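Local atomic coordinates of putative phosphomannomutase (PDB entry 1TUO), a protein that probably acts as a magnesium-dependent phosphosugar mutase of the phosphohexose mutase family, moving a phosphate group between positions of a sugar. Residues A94-K99 / E341-R346. Residues are numbered along the deposited sequence; the frame is centred on the assembly and turned at random.
Sequences AVRHLK and EHLPER
Arg96, on the last turn of a helix, faces Leu343 in a bent loop with their CA atoms 8.6 Å apart, a spacing that leaves the contact to one long side chain and not to paired backbones. The helix ends just beyond in a Schellman motif at Lys99, whose positive phi (54°) and bond from Lys99 N to Arg96 O mark the turn out of helical geometry. Arg96 crosses the gap because its CG lies anti to the backbone N (chi1 -178°) and the chain stays extended as far as NE. Along the way its methylene CD lies 3.9 Å from Leu343 CD2, the aliphatic part of the contact, as the two side chains run past one another in opposite directions. At the far end NH1 comes within 3.1 Å of His342 O, but the angle is too poor for a hydrogen bond, so the approach is a close polar contact without hydrogen-bond geometry. Pro344 CD approaches the Arg96 guanidinium edge-on, 4.1 Å from NH1. Within the loop, an inverse gamma turn is centred on Pro344, with a weak bond from Glu345 N to Leu343 O, while Leu343 CG sits 4.0 Å above the His342 ring, over its centre. The ring's NE2 is hydrogen-bonded to Asp347 OD1. The contact thus joins helix 88-97 of the first alpha/beta/alpha domain to the loop between strand 337-339 and helix 348-362 of the third. Around it, Leu343 also packs on Phe93 of helix 88-97, Glu345 OE1 is hydrogen-bonded to Ser92 OG and forms a salt bridge with Lys121 of strand 115-122, and Pro344 touches Lys319 of helix 315-322.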
# COMPACT_ATOMS: atom_id res chain seq x y z
N ALA A 94 -6.32 13.51 5.12
CA ALA A 94 -6.74 14.44 6.17
C ALA A 94 -5.61 15.39 6.56
O ALA A 94 -5.83 16.57 6.80
CB ALA A 94 -7.21 13.65 7.39
N VAL A 95 -4.39 14.86 6.63
CA VAL A 95 -3.26 15.70 6.98
C VAL A 95 -3.11 16.87 6.00
O VAL A 95 -2.94 18.01 6.41
CB VAL A 95 -1.95 14.89 6.98
CG1 VAL A 95 -0.75 15.82 7.05
CG2 VAL A 95 -1.94 13.93 8.17
N ARG A 96 -3.19 16.57 4.71
CA ARG A 96 -3.03 17.60 3.70
C ARG A 96 -4.27 18.50 3.64
O ARG A 96 -4.15 19.73 3.55
CB ARG A 96 -2.78 16.95 2.34
CG ARG A 96 -2.56 17.91 1.19
CD ARG A 96 -2.44 17.15 -0.12
NE ARG A 96 -2.54 18.03 -1.29
CZ ARG A 96 -1.89 17.34 -2.24
NH1 ARG A 96 -1.39 16.12 -2.27
NH2 ARG A 96 -2.13 17.99 -3.39
N HIS A 97 -5.44 17.89 3.71
CA HIS A 97 -6.70 18.64 3.64
C HIS A 97 -6.86 19.64 4.78
O HIS A 97 -7.36 20.75 4.58
CB HIS A 97 -7.88 17.66 3.63
CG HIS A 97 -9.20 18.31 3.37
ND1 HIS A 97 -10.14 18.52 4.35
CD2 HIS A 97 -9.75 18.78 2.22
CE1 HIS A 97 -11.21 19.09 3.83
NE2 HIS A 97 -10.99 19.26 2.53
N LEU A 98 -6.44 19.24 5.98
CA LEU A 98 -6.55 20.11 7.15
C LEU A 98 -5.33 21.01 7.35
O LEU A 98 -5.25 21.75 8.34
CB LEU A 98 -6.79 19.27 8.40
CG LEU A 98 -8.10 18.49 8.43
CD1 LEU A 98 -8.18 17.68 9.71
CD2 LEU A 98 -9.28 19.46 8.34
N LYS A 99 -4.38 20.94 6.41
CA LYS A 99 -3.15 21.72 6.46
C LYS A 99 -2.42 21.51 7.78
O LYS A 99 -1.93 22.46 8.40
CB LYS A 99 -3.47 23.21 6.25
CG LYS A 99 -4.37 23.45 5.04
CD LYS A 99 -4.26 24.87 4.50
CE LYS A 99 -2.90 25.11 3.86
NZ LYS A 99 -2.98 25.05 2.37
N GLU A 341 -0.89 13.09 -8.54
CA GLU A 341 -1.85 14.19 -8.52
C GLU A 341 -2.86 14.07 -7.38
O GLU A 341 -3.65 14.99 -7.15
CB GLU A 341 -2.56 14.30 -9.87
CG GLU A 341 -2.66 13.00 -10.66
CD GLU A 341 -3.48 11.78 -10.31
OE1 GLU A 341 -4.48 12.26 -9.80
OE2 GLU A 341 -3.38 10.59 -10.60
N HIS A 342 -2.82 12.95 -6.67
CA HIS A 342 -3.72 12.67 -5.55
C HIS A 342 -2.99 12.91 -4.22
O HIS A 342 -3.21 13.92 -3.55
CB HIS A 342 -4.21 11.22 -5.66
CG HIS A 342 -5.00 10.73 -4.48
ND1 HIS A 342 -6.09 11.40 -3.98
CD2 HIS A 342 -4.87 9.60 -3.74
CE1 HIS A 342 -6.61 10.71 -2.97
NE2 HIS A 342 -5.88 9.61 -2.81
N LEU A 343 -2.14 11.96 -3.84
CA LEU A 343 -1.38 12.03 -2.60
C LEU A 343 -0.08 11.25 -2.80
O LEU A 343 -0.07 10.26 -3.54
CB LEU A 343 -2.14 11.37 -1.44
CG LEU A 343 -3.34 12.01 -0.75
CD1 LEU A 343 -3.97 10.98 0.19
CD2 LEU A 343 -2.91 13.24 0.03
N PRO A 344 1.01 11.69 -2.18
CA PRO A 344 2.30 10.99 -2.30
C PRO A 344 2.22 9.87 -1.28
O PRO A 344 3.02 9.81 -0.34
CB PRO A 344 3.31 12.06 -1.92
CG PRO A 344 2.56 12.85 -0.88
CD PRO A 344 1.19 12.99 -1.49
N GLU A 345 1.24 8.99 -1.48
CA GLU A 345 0.97 7.88 -0.57
C GLU A 345 0.34 6.70 -1.30
O GLU A 345 -0.23 6.86 -2.38
CB GLU A 345 0.02 8.39 0.52
CG GLU A 345 -0.50 7.34 1.49
CD GLU A 345 0.57 6.89 2.46
OE1 GLU A 345 0.72 7.53 3.52
OE2 GLU A 345 1.26 5.90 2.15
N ARG A 346 0.44 5.51 -0.72
CA ARG A 346 -0.17 4.32 -1.32
C ARG A 346 -1.66 4.39 -0.99
O ARG A 346 -2.03 4.56 0.17
CB ARG A 346 0.44 3.06 -0.71
CG ARG A 346 1.89 2.85 -1.10
CD ARG A 346 2.55 1.71 -0.34
NE ARG A 346 2.80 2.06 1.06
CZ ARG A 346 3.79 1.55 1.78
NH1 ARG A 346 4.62 0.67 1.24
NH2 ARG A 346 3.96 1.92 3.04